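Local coordinates for uncharacterized protein DUF1234 (PDB 3BDV) that is probably a hydrolase with the alpha/beta-hydrolase fold, similar to YdeN, whose substrate is not established, at residues D117-S122 with Q145-A150; L22-R27 with Q46-R51; F131-D136 with G159-I164. All coordinates share one frame; numbering follows the deposited sequence.

Contact 1 (D117-S122 with Q145-A150); sequences DRIQAS and QYWAQA
Tyr146 brings CE2, an edge atom of its ring, over one face of the Trp147 indole, 3.8 Å above the plane and over its centre, while the backbone carbonyl of Gln120 comes up at the indole's edge. This is where helix 141-151 of the alpha/beta-hydrolase fold meets the loop that leads from strand 99-105 to strand 128-132. Trp147 CG stands anti to the carbonyl carbon (chi1 -74°), and from there the six-membered ring reaches across to the loop. Its CZ3 does most of the touching, 3.7 Å from Gln120 O and close to Ala121 CB as well. It also lies 4.0 Å from CG2 of Ile119, whose side chain crosses that of Trp147 at about a right angle. At the other end of the indole, NE1 is hydrogen-bonded to Glu109. Gln120 O is held by the side chains of Gln93 and Trp151. Ala121, at the centre of an inverse gamma turn, pushes its methyl into the angle between the two rings and the helix, with Ala121 CB 3.5 Å from Tyr146 OH. The same methyl lies 4.0 Å from Ala150 CB. At the next residue, Ser122 C sits 3.1 Å from Ala150 O with no hydrogen bond between the two residues.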
ATOM      1  N   ASP A 117     -14.847  13.170   3.608  1.00 25.74           N
ATOM      2  CA  ASP A 117     -15.571  13.050   4.858  1.00 28.32           C
ATOM      3  C   ASP A 117     -15.336  11.737   5.591  1.00 29.12           C
ATOM      4  O   ASP A 117     -15.853  11.532   6.683  1.00 29.29           O
ATOM      5  CB  ASP A 117     -17.067  13.283   4.633  1.00 25.52           C
ATOM      6  CG  ASP A 117     -17.701  12.307   3.662  1.00 32.00           C
ATOM      7  OD1 ASP A 117     -17.007  11.667   2.831  1.00 28.73           O
ATOM      8  OD2 ASP A 117     -18.945  12.219   3.698  1.00 35.42           O
ATOM      9  N   ARG A 118     -14.517  10.873   5.017  1.00 26.34           N
ATOM     10  CA  ARG A 118     -14.248   9.575   5.608  1.00 26.51           C
ATOM     11  C   ARG A 118     -12.809   9.280   5.911  1.00 26.17           C
ATOM     12  O   ARG A 118     -12.498   8.306   6.583  1.00 28.87           O
ATOM     13  CB  ARG A 118     -14.853   8.533   4.705  1.00 27.85           C
ATOM     14  CG  ARG A 118     -16.379   8.802   4.704  1.00 31.03           C
ATOM     15  CD  ARG A 118     -17.159   7.766   4.139  1.00 26.24           C
ATOM     16  NE  ARG A 118     -17.156   6.572   4.961  1.00 25.42           N
ATOM     17  CZ  ARG A 118     -17.586   5.411   4.517  1.00 24.99           C
ATOM     18  NH1 ARG A 118     -18.005   5.302   3.266  1.00 29.11           N
ATOM     19  NH2 ARG A 118     -17.556   4.355   5.287  1.00 22.12           N
ATOM     20  N   ILE A 119     -11.896  10.100   5.422  1.00 21.97           N
ATOM     21  CA  ILE A 119     -10.512   9.864   5.710  1.00 22.98           C
ATOM     22  C   ILE A 119     -10.078  10.935   6.700  1.00 24.38           C
ATOM     23  O   ILE A 119     -10.200  12.136   6.394  1.00 25.54           O
ATOM     24  CB  ILE A 119      -9.680   9.974   4.408  1.00 19.20           C
ATOM     25  CG1 ILE A 119     -10.140   8.904   3.394  1.00 22.95           C
ATOM     26  CG2 ILE A 119      -8.164   9.938   4.721  1.00 19.72           C
ATOM     27  CD1 ILE A 119     -10.035   7.449   3.882  1.00 24.43           C
ATOM     28  N   GLN A 120      -9.595  10.527   7.879  1.00 22.90           N
ATOM     29  CA  GLN A 120      -9.245  11.476   8.932  1.00 25.55           C
ATOM     30  C   GLN A 120      -7.784  11.906   8.824  1.00 22.41           C
ATOM     31  O   GLN A 120      -6.915  11.116   8.429  1.00 22.69           O
ATOM     32  CB  GLN A 120      -9.473  10.856  10.302  1.00 26.49           C
ATOM     33  CG  GLN A 120     -10.865  10.265  10.496  1.00 31.60           C
ATOM     34  CD  GLN A 120     -10.971   9.485  11.794  1.00 36.84           C
ATOM     35  OE1 GLN A 120     -10.420   9.900  12.823  1.00 52.07           O
ATOM     36  NE2 GLN A 120     -11.679   8.356  11.757  1.00 40.49           N
ATOM     37  N   ALA A 121      -7.539  13.177   9.162  1.00 22.82           N
ATOM     38  CA  ALA A 121      -6.216  13.752   9.256  1.00 24.30           C
ATOM     39  C   ALA A 121      -5.750  13.563  10.698  1.00 25.67           C
ATOM     40  O   ALA A 121      -5.670  14.489  11.492  1.00 25.87           O
ATOM     41  CB  ALA A 121      -6.244  15.174   8.876  1.00 24.34           C
ATOM     42  N   SER A 122      -5.469  12.311  11.011  1.00 27.17           N
ATOM     43  CA  SER A 122      -5.052  11.918  12.346  1.00 26.99           C
ATOM     44  C   SER A 122      -4.183  10.663  12.269  1.00 26.32           C
ATOM     45  O   SER A 122      -4.239   9.898  11.283  1.00 24.13           O
ATOM     46  CB  SER A 122      -6.269  11.741  13.266  1.00 29.33           C
ATOM     47  OG  SER A 122      -7.238  10.894  12.704  1.00 35.40           O
ATOM     48  N   GLN A 145       2.709  15.540   1.757  1.00 18.54           N
ATOM     49  CA  GLN A 145       3.370  15.910   3.007  1.00 20.95           C
ATOM     50  C   GLN A 145       2.412  16.189   4.153  1.00 22.85           C
ATOM     51  O   GLN A 145       2.648  15.759   5.302  1.00 22.39           O
ATOM     52  CB  GLN A 145       4.262  17.083   2.806  1.00 22.23           C
ATOM     53  CG  GLN A 145       5.474  16.771   1.929  1.00 22.15           C
ATOM     54  CD  GLN A 145       6.364  17.975   1.787  1.00 27.66           C
ATOM     55  OE1 GLN A 145       6.007  18.971   1.132  1.00 24.69           O
ATOM     56  NE2 GLN A 145       7.535  17.913   2.430  1.00 29.79           N
ATOM     57  N   TYR A 146       1.343  16.918   3.839  1.00 20.39           N
ATOM     58  CA  TYR A 146       0.262  17.208   4.825  1.00 18.59           C
ATOM     59  C   TYR A 146      -0.331  15.917   5.371  1.00 22.57           C
ATOM     60  O   TYR A 146      -0.477  15.711   6.604  1.00 18.55           O
ATOM     61  CB  TYR A 146      -0.856  18.058   4.165  1.00 19.99           C
ATOM     62  CG  TYR A 146      -2.118  18.131   4.986  1.00 20.37           C
ATOM     63  CD1 TYR A 146      -2.227  19.016   6.054  1.00 29.37           C
ATOM     64  CD2 TYR A 146      -3.208  17.297   4.708  1.00 22.23           C
ATOM     65  CE1 TYR A 146      -3.367  19.071   6.802  1.00 25.28           C
ATOM     66  CE2 TYR A 146      -4.363  17.329   5.471  1.00 21.82           C
ATOM     67  CZ  TYR A 146      -4.431  18.204   6.518  1.00 24.05           C
ATOM     68  OH  TYR A 146      -5.583  18.213   7.254  1.00 28.33           O
ATOM     69  N   TRP A 147      -0.736  15.033   4.474  1.00 21.67           N
ATOM     70  CA  TRP A 147      -1.352  13.796   4.918  1.00 20.46           C
ATOM     71  C   TRP A 147      -0.367  12.888   5.668  1.00 21.35           C
ATOM     72  O   TRP A 147      -0.724  12.323   6.685  1.00 20.04           O
ATOM     73  CB  TRP A 147      -1.971  13.067   3.741  1.00 18.66           C
ATOM     74  CG  TRP A 147      -3.238  13.726   3.273  1.00 19.30           C
ATOM     75  CD1 TRP A 147      -3.437  14.460   2.139  1.00 18.04           C
ATOM     76  CD2 TRP A 147      -4.475  13.718   3.966  1.00 16.26           C
ATOM     77  NE1 TRP A 147      -4.745  14.903   2.089  1.00 20.70           N
ATOM     78  CE2 TRP A 147      -5.396  14.449   3.206  1.00 17.48           C
ATOM     79  CE3 TRP A 147      -4.904  13.135   5.158  1.00 19.22           C
ATOM     80  CZ2 TRP A 147      -6.699  14.645   3.627  1.00 17.18           C
ATOM     81  CZ3 TRP A 147      -6.215  13.301   5.545  1.00 19.62           C
ATOM     82  CH2 TRP A 147      -7.096  14.044   4.796  1.00 21.55           C
ATOM     83  N   ALA A 148       0.848  12.752   5.164  1.00 20.91           N
ATOM     84  CA  ALA A 148       1.868  11.917   5.820  1.00 18.45           C
ATOM     85  C   ALA A 148       2.066  12.425   7.259  1.00 21.16           C
ATOM     86  O   ALA A 148       2.056  11.629   8.188  1.00 23.04           O
ATOM     87  CB  ALA A 148       3.182  11.910   5.010  1.00 20.63           C
ATOM     88  N   GLN A 149       2.198  13.739   7.435  1.00 20.84           N
ATOM     89  CA  GLN A 149       2.433  14.315   8.739  1.00 22.88           C
ATOM     90  C   GLN A 149       1.228  14.056   9.620  1.00 23.29           C
ATOM     91  O   GLN A 149       1.358  13.597  10.772  1.00 20.79           O
ATOM     92  CB  GLN A 149       2.709  15.811   8.637  1.00 25.46           C
ATOM     93  CG  GLN A 149       3.050  16.506   9.948  1.00 30.98           C
ATOM     94  CD  GLN A 149       3.372  18.008   9.742  1.00 34.79           C
ATOM     95  OE1 GLN A 149       2.680  18.705   8.990  1.00 57.32           O
ATOM     96  NE2 GLN A 149       4.422  18.496  10.404  1.00 51.74           N
ATOM     97  N   ALA A 150       0.037  14.274   9.089  1.00 22.95           N
ATOM     98  CA  ALA A 150      -1.177  14.018   9.877  1.00 23.10           C
ATOM     99  C   ALA A 150      -1.280  12.554  10.310  1.00 25.41           C
ATOM    100  O   ALA A 150      -1.709  12.282  11.425  1.00 25.11           O
ATOM    101  CB  ALA A 150      -2.370  14.382   9.083  1.00 23.14           C
TER

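Contact 2 (L22-R27 with Q46-R51); sequences LVPGLR and QRIRQR. With CA (calcium ion), chain C.
Leu22 N gives a very straight bond (178° at the hydrogen) to Gln46 O at 2.8 Å. In return Leu22 O takes Ile48 N, just beyond strand 46-47, at 3.1 Å and nearly along the C=O axis, so Leu22 spans Arg47 as a parallel bridge partner. Arg47 CA adds a CA-H...O contact, 3.5 Å from Leu22 O. The aliphatic stem of Arg47 leaves on the same face of the sheet as Leu22, CG of Arg47 lying 4.0 Å from Leu22 CB. Extended from CG to NE, the stem carries the guanidinium obliquely across Pro24, where Pro24 CG comes within 3.9 Å of Arg47 NE. These strands, 19-23 and 46-47, are the two ends of a beta-alpha-beta unit. Its helix 34-41 supplies Glu39, which makes salt bridges to both Arg47 and Arg49; Asp28 takes a second Arg47 nitrogen. The guanidinium of Arg49 lies with one face over Arg47 CG. Ile48 puts CG1 between its backbone N and carbonyl carbon (chi1 62°), 3.7 Å from Pro24 CD, and its CD1 goes on to Val23 CG1. Arg47 O binds a calcium ion at 2.4 Å, alongside three waters and Glu68, and one of those waters also accepts a hydrogen bond from Arg47 N.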
ATOM      1  N   LEU A  22      -1.791  -7.031  -0.971  1.00 19.35           N
ATOM      2  CA  LEU A  22      -1.847  -6.036  -2.029  1.00 19.36           C
ATOM      3  C   LEU A  22      -3.254  -5.473  -2.207  1.00 21.07           C
ATOM      4  O   LEU A  22      -4.193  -6.230  -2.397  1.00 19.30           O
ATOM      5  CB  LEU A  22      -1.370  -6.615  -3.365  1.00 20.80           C
ATOM      6  CG  LEU A  22       0.054  -7.130  -3.329  1.00 17.58           C
ATOM      7  CD1 LEU A  22       0.229  -8.118  -4.508  1.00 18.84           C
ATOM      8  CD2 LEU A  22       1.068  -5.949  -3.389  1.00 23.92           C
ATOM      9  N   VAL A  23      -3.385  -4.155  -2.064  1.00 17.33           N
ATOM     10  CA  VAL A  23      -4.647  -3.425  -2.264  1.00 19.01           C
ATOM     11  C   VAL A  23      -4.591  -2.464  -3.469  1.00 19.57           C
ATOM     12  O   VAL A  23      -4.136  -1.342  -3.344  1.00 18.95           O
ATOM     13  CB  VAL A  23      -5.054  -2.623  -1.017  1.00 19.08           C
ATOM     14  CG1 VAL A  23      -6.474  -2.102  -1.152  1.00 21.55           C
ATOM     15  CG2 VAL A  23      -4.911  -3.508   0.287  1.00 18.86           C
ATOM     16  N   PRO A  24      -5.061  -2.908  -4.646  1.00 19.63           N
ATOM     17  CA  PRO A  24      -5.123  -2.026  -5.818  1.00 20.46           C
ATOM     18  C   PRO A  24      -6.157  -0.931  -5.693  1.00 19.90           C
ATOM     19  O   PRO A  24      -7.079  -1.034  -4.861  1.00 19.62           O
ATOM     20  CB  PRO A  24      -5.465  -2.985  -6.976  1.00 19.44           C
ATOM     21  CG  PRO A  24      -5.055  -4.347  -6.451  1.00 21.16           C
ATOM     22  CD  PRO A  24      -5.435  -4.291  -4.996  1.00 21.00           C
ATOM     23  N   GLY A  25      -6.000   0.087  -6.534  1.00 22.46           N
ATOM     24  CA  GLY A  25      -7.010   1.113  -6.680  1.00 20.55           C
ATOM     25  C   GLY A  25      -7.994   0.859  -7.817  1.00 20.57           C
ATOM     26  O   GLY A  25      -8.217  -0.266  -8.236  1.00 20.28           O
ATOM     27  N   LEU A  26      -8.554   1.950  -8.346  1.00 20.92           N
ATOM     28  CA  LEU A  26      -9.575   1.872  -9.388  0.70 23.51           C
ATOM     29  C   LEU A  26      -9.103   1.078 -10.602  1.00 21.25           C
ATOM     30  O   LEU A  26      -7.970   1.265 -11.078  1.00 23.36           O
ATOM     31  CB  LEU A  26      -9.973   3.291  -9.821  0.70 23.47           C
ATOM     32  CG  LEU A  26     -11.363   3.485 -10.441  0.70 28.95           C
ATOM     33  CD1 LEU A  26     -12.463   3.442  -9.398  0.70 32.69           C
ATOM     34  CD2 LEU A  26     -11.403   4.819 -11.194  0.70 25.28           C
ATOM     35  N   ARG A  27      -9.996   0.240 -11.115  1.00 20.67           N
ATOM     36  CA  ARG A  27      -9.799  -0.595 -12.304  1.00 22.39           C
ATOM     37  C   ARG A  27      -8.880  -1.790 -12.070  1.00 23.39           C
ATOM     38  O   ARG A  27      -8.601  -2.515 -13.008  1.00 22.15           O
ATOM     39  CB  ARG A  27      -9.282   0.201 -13.527  1.00 23.45           C
ATOM     40  CG  ARG A  27     -10.054   1.481 -13.800  1.00 25.80           C
ATOM     41  CD  ARG A  27      -9.753   2.033 -15.178  1.00 25.57           C
ATOM     42  NE  ARG A  27     -10.504   3.266 -15.392  1.00 28.08           N
ATOM     43  CZ  ARG A  27     -10.098   4.473 -14.986  1.00 31.20           C
ATOM     44  NH1 ARG A  27      -8.919   4.645 -14.405  1.00 29.51           N
ATOM     45  NH2 ARG A  27     -10.862   5.519 -15.200  1.00 33.40           N
ATOM     46  N   GLN A  46      -0.612 -11.995  -0.638  1.00 22.91           N
ATOM     47  CA  GLN A  46      -2.050 -11.997  -0.867  0.70 20.83           C
ATOM     48  C   GLN A  46      -2.490 -10.735  -1.582  1.00 20.15           C
ATOM     49  O   GLN A  46      -1.748  -9.771  -1.665  1.00 19.39           O
ATOM     50  CB  GLN A  46      -2.781 -12.134   0.451  0.70 19.59           C
ATOM     51  CG  GLN A  46      -2.567 -13.478   1.183  0.70 23.19           C
ATOM     52  CD  GLN A  46      -2.855 -14.687   0.298  0.70 21.12           C
ATOM     53  OE1 GLN A  46      -3.991 -14.912  -0.120  0.70 24.19           O
ATOM     54  NE2 GLN A  46      -1.822 -15.463   0.003  0.70 27.56           N
ATOM     55  N   ARG A  47      -3.708 -10.761  -2.104  1.00 22.35           N
ATOM     56  CA  ARG A  47      -4.233  -9.664  -2.905  1.00 20.66           C
ATOM     57  C   ARG A  47      -5.740  -9.641  -2.830  1.00 23.03           C
ATOM     58  O   ARG A  47      -6.404 -10.696  -2.867  1.00 20.02           O
ATOM     59  CB  ARG A  47      -3.735  -9.809  -4.344  1.00 21.54           C
ATOM     60  CG  ARG A  47      -4.223  -8.744  -5.284  1.00 20.16           C
ATOM     61  CD  ARG A  47      -3.502  -8.856  -6.583  1.00 24.77           C
ATOM     62  NE  ARG A  47      -4.133  -8.003  -7.574  1.00 19.97           N
ATOM     63  CZ  ARG A  47      -3.516  -7.512  -8.642  1.00 21.72           C
ATOM     64  NH1 ARG A  47      -2.276  -7.841  -8.919  1.00 24.14           N
ATOM     65  NH2 ARG A  47      -4.179  -6.738  -9.475  1.00 21.93           N
ATOM     66  N   ILE A  48      -6.319  -8.449  -2.695  1.00 21.37           N
ATOM     67  CA  ILE A  48      -7.771  -8.377  -2.517  1.00 21.06           C
ATOM     68  C   ILE A  48      -8.397  -8.599  -3.877  1.00 20.26           C
ATOM     69  O   ILE A  48      -7.798  -8.284  -4.895  1.00 22.91           O
ATOM     70  CB  ILE A  48      -8.279  -7.042  -1.870  1.00 20.96           C
ATOM     71  CG1 ILE A  48      -7.945  -5.840  -2.752  1.00 25.52           C
ATOM     72  CG2 ILE A  48      -7.740  -6.835  -0.424  1.00 19.08           C
ATOM     73  CD1 ILE A  48      -8.948  -4.696  -2.575  1.00 23.47           C
ATOM     74  N   ARG A  49      -9.608  -9.129  -3.867  1.00 21.57           N
ATOM     75  CA  ARG A  49     -10.411  -9.308  -5.059  1.00 20.39           C
ATOM     76  C   ARG A  49     -11.804  -8.706  -4.857  1.00 20.28           C
ATOM     77  O   ARG A  49     -12.340  -8.731  -3.768  1.00 21.83           O
ATOM     78  CB  ARG A  49     -10.589 -10.798  -5.320  1.00 22.80           C
ATOM     79  CG  ARG A  49      -9.340 -11.585  -5.318  1.00 19.62           C
ATOM     80  CD  ARG A  49      -8.385 -11.223  -6.440  1.00 21.97           C
ATOM     81  NE  ARG A  49      -7.151 -11.969  -6.264  1.00 19.17           N
ATOM     82  CZ  ARG A  49      -6.035 -11.749  -6.955  1.00 22.58           C
ATOM     83  NH1 ARG A  49      -5.992 -10.865  -7.920  1.00 20.78           N
ATOM     84  NH2 ARG A  49      -4.961 -12.465  -6.707  1.00 22.10           N
ATOM     85  N   GLN A  50     -12.421  -8.260  -5.940  1.00 23.01           N
ATOM     86  CA  GLN A  50     -13.856  -7.943  -5.903  1.00 24.95           C
ATOM     87  C   GLN A  50     -14.481  -8.003  -7.284  1.00 24.17           C
ATOM     88  O   GLN A  50     -13.775  -8.071  -8.303  1.00 21.24           O
ATOM     89  CB  GLN A  50     -14.114  -6.568  -5.247  1.00 28.00           C
ATOM     90  CG  GLN A  50     -13.275  -5.472  -5.799  1.00 29.15           C
ATOM     91  CD  GLN A  50     -13.407  -4.124  -5.062  1.00 27.25           C
ATOM     92  OE1 GLN A  50     -14.378  -3.872  -4.367  1.00 27.00           O
ATOM     93  NE2 GLN A  50     -12.449  -3.246  -5.282  1.00 25.69           N
ATOM     94  N   ARG A  51     -15.819  -7.947  -7.301  1.00 22.56           N
ATOM     95  CA  ARG A  51     -16.578  -8.093  -8.511  1.00 24.18           C
ATOM     96  C   ARG A  51     -16.500  -6.868  -9.394  1.00 23.20           C
ATOM     97  O   ARG A  51     -16.478  -6.997 -10.606  1.00 26.70           O
ATOM     98  CB  ARG A  51     -18.054  -8.395  -8.174  1.00 22.67           C
ATOM     99  CG  ARG A  51     -18.258  -9.728  -7.480  1.00 27.72           C
ATOM    100  CD  ARG A  51     -19.746 -10.140  -7.425  1.00 30.97           C
ATOM    101  NE  ARG A  51     -20.280 -10.509  -8.742  1.00 40.28           N
ATOM    102  CZ  ARG A  51     -21.347  -9.963  -9.332  1.00 43.12           C
ATOM    103  NH1 ARG A  51     -22.036  -8.981  -8.762  1.00 54.04           N
ATOM    104  NH2 ARG A  51     -21.732 -10.395 -10.523  1.00 38.37           N
TER
HETATM  105 CA    CA C 191      -7.289 -12.701  -1.804  1.00 30.96          CA
HETATM  106  O   HOH W   1      -5.019 -13.389  -1.828  1.00 29.73           O
HETATM  107  O   HOH W   2      -9.490 -13.114  -2.158  1.00 46.19           O
HETATM  108  O   HOH W   3      -7.704 -14.567  -0.286  1.00 34.53           O

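Contact 3 (F131-D136 with G159-I164); sequences FASHND and GEAGHI
Gly159 O takes the backbone N-H of His134 at 2.8 Å, the donor sitting 43° out of the carbonyl plane; the same oxygen lies at the edge of the His134 imidazole, whose NE2 is hydrogen-bonded to Asp157. At Glu160, the centre of an inverse gamma turn, CB packs 3.6 Å from Asn135 OD1, and the two side chains cross at about a right angle. Ala161 N then donates to Ser133 OG at 3.0 Å. Gly162 is held at both ends: its N reaches Asn135 OD1 at 2.7 Å from above the amide plane, and its O receives Ser133 OG at 2.7 Å, in plane and on a lone pair. Ser133 OG, which also accepts from Asn135 N in an ST turn, is thus tied by three bonds in a buried position. The chain turns back in a type II' turn from Ala161 to Ile164. Within it, His163 ND1 donates to Asp136 OD1 at 2.8 Å, the nitrogen standing 38° out of the carboxylate plane, with ring and carboxylate 61° apart. Asp136 OD1 has a second donor in Leu138 N. Ile164 ends the segment with CD1 packing near Phe131 O. His163 also touches Ser82 of a GxSxG nucleophile-elbow pattern, a layout consistent with the acid and histidine loops of a Ser-His-Asp triad in alpha/beta hydrolases.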
ATOM      1  N   PHE A 131       4.629   6.793  -0.026  1.00 18.25           N
ATOM      2  CA  PHE A 131       5.482   7.148  -1.167  1.00 17.23           C
ATOM      3  C   PHE A 131       4.687   8.151  -2.001  1.00 20.62           C
ATOM      4  O   PHE A 131       3.514   7.897  -2.328  1.00 21.39           O
ATOM      5  CB  PHE A 131       5.770   5.927  -2.033  1.00 20.46           C
ATOM      6  CG  PHE A 131       6.598   4.896  -1.338  1.00 20.68           C
ATOM      7  CD1 PHE A 131       6.052   4.045  -0.415  1.00 20.15           C
ATOM      8  CD2 PHE A 131       7.937   4.762  -1.627  1.00 20.96           C
ATOM      9  CE1 PHE A 131       6.845   3.115   0.248  1.00 22.27           C
ATOM     10  CE2 PHE A 131       8.712   3.822  -0.971  1.00 19.54           C
ATOM     11  CZ  PHE A 131       8.177   3.014  -0.033  1.00 19.79           C
ATOM     12  N   ALA A 132       5.311   9.281  -2.301  1.00 20.13           N
ATOM     13  CA  ALA A 132       4.632  10.405  -2.971  1.00 19.69           C
ATOM     14  C   ALA A 132       5.444  10.860  -4.170  1.00 21.33           C
ATOM     15  O   ALA A 132       6.630  10.991  -4.097  1.00 23.24           O
ATOM     16  CB  ALA A 132       4.414  11.542  -1.994  1.00 19.18           C
ATOM     17  N   SER A 133       4.755  11.116  -5.278  1.00 20.34           N
ATOM     18  CA  SER A 133       5.351  11.635  -6.520  1.00 19.90           C
ATOM     19  C   SER A 133       5.107  13.166  -6.645  1.00 19.64           C
ATOM     20  O   SER A 133       4.148  13.718  -6.052  1.00 20.53           O
ATOM     21  CB  SER A 133       4.723  10.878  -7.693  1.00 20.34           C
ATOM     22  OG  SER A 133       4.990  11.493  -8.924  1.00 19.10           O
ATOM     23  N   HIS A 134       5.990  13.846  -7.393  1.00 17.59           N
ATOM     24  CA  HIS A 134       5.778  15.263  -7.622  1.00 17.51           C
ATOM     25  C   HIS A 134       4.872  15.576  -8.808  1.00 19.76           C
ATOM     26  O   HIS A 134       4.563  16.735  -9.016  1.00 21.92           O
ATOM     27  CB  HIS A 134       7.093  15.998  -7.853  1.00 20.47           C
ATOM     28  CG  HIS A 134       7.855  16.224  -6.607  1.00 19.98           C
ATOM     29  ND1 HIS A 134       7.871  17.446  -5.969  1.00 19.24           N
ATOM     30  CD2 HIS A 134       8.548  15.363  -5.826  1.00 24.13           C
ATOM     31  CE1 HIS A 134       8.597  17.332  -4.866  1.00 21.99           C
ATOM     32  NE2 HIS A 134       9.053  16.096  -4.779  1.00 18.88           N
ATOM     33  N   ASN A 135       4.547  14.576  -9.626  1.00 17.53           N
ATOM     34  CA  ASN A 135       3.608  14.732 -10.771  1.00 18.68           C
ATOM     35  C   ASN A 135       2.539  13.640 -10.864  1.00 17.26           C
ATOM     36  O   ASN A 135       2.236  13.088 -11.929  1.00 19.94           O
ATOM     37  CB  ASN A 135       4.335  14.935 -12.084  1.00 20.60           C
ATOM     38  CG  ASN A 135       5.100  13.716 -12.544  1.00 18.73           C
ATOM     39  OD1 ASN A 135       5.439  12.826 -11.747  1.00 22.39           O
ATOM     40  ND2 ASN A 135       5.417  13.688 -13.846  1.00 21.13           N
ATOM     41  N   ASP A 136       1.921  13.406  -9.725  1.00 18.95           N
ATOM     42  CA  ASP A 136       0.815  12.471  -9.600  1.00 17.63           C
ATOM     43  C   ASP A 136      -0.456  13.284  -9.762  1.00 20.54           C
ATOM     44  O   ASP A 136      -0.726  14.136  -8.936  1.00 21.30           O
ATOM     45  CB  ASP A 136       0.840  11.858  -8.205  1.00 16.18           C
ATOM     46  CG  ASP A 136      -0.273  10.888  -7.977  1.00 18.58           C
ATOM     47  OD1 ASP A 136      -1.166  10.781  -8.845  1.00 21.16           O
ATOM     48  OD2 ASP A 136      -0.256  10.219  -6.926  1.00 21.28           O
ATOM     49  N   GLY A 159      10.263  11.478  -6.425  1.00 18.44           N
ATOM     50  CA  GLY A 159      10.498  12.363  -7.551  1.00 19.33           C
ATOM     51  C   GLY A 159       9.320  12.442  -8.503  1.00 18.76           C
ATOM     52  O   GLY A 159       8.167  12.250  -8.108  1.00 21.12           O
ATOM     53  N   GLU A 160       9.618  12.720  -9.771  1.00 22.64           N
ATOM     54  CA  GLU A 160       8.583  12.753 -10.788  1.00 20.83           C
ATOM     55  C   GLU A 160       8.315  11.348 -11.260  1.00 22.92           C
ATOM     56  O   GLU A 160       8.921  10.907 -12.209  1.00 26.89           O
ATOM     57  CB  GLU A 160       8.974  13.667 -11.958  1.00 21.47           C
ATOM     58  CG  GLU A 160       8.760  15.082 -11.632  1.00 20.90           C
ATOM     59  CD  GLU A 160       9.209  16.021 -12.740  1.00 29.48           C
ATOM     60  OE1 GLU A 160       9.539  15.568 -13.837  1.00 27.27           O
ATOM     61  OE2 GLU A 160       9.213  17.214 -12.493  1.00 34.93           O
ATOM     62  N   ALA A 161       7.414  10.658 -10.571  1.00 19.28           N
ATOM     63  CA  ALA A 161       7.120   9.280 -10.835  1.00 21.22           C
ATOM     64  C   ALA A 161       5.698   9.093 -11.350  1.00 21.52           C
ATOM     65  O   ALA A 161       5.086   8.003 -11.187  1.00 19.04           O
ATOM     66  CB  ALA A 161       7.341   8.435  -9.576  1.00 21.12           C
ATOM     67  N   GLY A 162       5.157  10.141 -11.952  1.00 19.42           N
ATOM     68  CA  GLY A 162       3.744  10.086 -12.352  1.00 19.74           C
ATOM     69  C   GLY A 162       2.820   9.618 -11.222  1.00 19.32           C
ATOM     70  O   GLY A 162       2.967  10.022 -10.047  1.00 21.02           O
ATOM     71  N   HIS A 163       1.892   8.728 -11.570  1.00 19.15           N
ATOM     72  CA  HIS A 163       0.938   8.119 -10.643  1.00 20.02           C
ATOM     73  C   HIS A 163       1.444   6.796 -10.029  1.00 20.53           C
ATOM     74  O   HIS A 163       0.719   6.145  -9.285  1.00 20.14           O
ATOM     75  CB  HIS A 163      -0.413   7.946 -11.357  1.00 18.68           C
ATOM     76  CG  HIS A 163      -1.537   7.474 -10.509  1.00 17.20           C
ATOM     77  ND1 HIS A 163      -1.931   8.114  -9.349  1.00 19.86           N
ATOM     78  CD2 HIS A 163      -2.366   6.413 -10.657  1.00 22.51           C
ATOM     79  CE1 HIS A 163      -2.978   7.481  -8.843  1.00 21.28           C
ATOM     80  NE2 HIS A 163      -3.254   6.434  -9.608  1.00 22.52           N
ATOM     81  N   ILE A 164       2.712   6.485 -10.275  1.00 20.14           N
ATOM     82  CA  ILE A 164       3.423   5.310  -9.754  1.00 21.91           C
ATOM     83  C   ILE A 164       2.652   4.063 -10.212  1.00 22.04           C
ATOM     84  O   ILE A 164       2.098   3.316  -9.431  1.00 17.96           O
ATOM     85  CB  ILE A 164       3.672   5.347  -8.180  1.00 18.63           C
ATOM     86  CG1 ILE A 164       4.132   6.729  -7.691  1.00 21.00           C
ATOM     87  CG2 ILE A 164       4.770   4.298  -7.794  1.00 18.73           C
ATOM     88  CD1 ILE A 164       4.468   6.787  -6.209  1.00 19.20           C
TER

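From the N terminus, contact 2 comes first: it closes the loop from strand 19-23 through helix 34-41 to the edge strand 46-47, and is complete before either of the others begins. Contacts 1 and 3 cross, their segments alternating along the chain. Residues 117-122 precede strand 128-132, at whose end contact 3 opens; helix 141-151 then closes contact 1, and the loop after strand 154-157 closes contact 3. Contacts 2 and 3 reach the same parallel sheet, contact 2 at one edge and contact 3 toward the other, their centres 21 Å apart. Contact 1 ties helix 141-151 to the loop between strands 99-105 and 128-132; its nearest atoms are about 6 Å from contact 3.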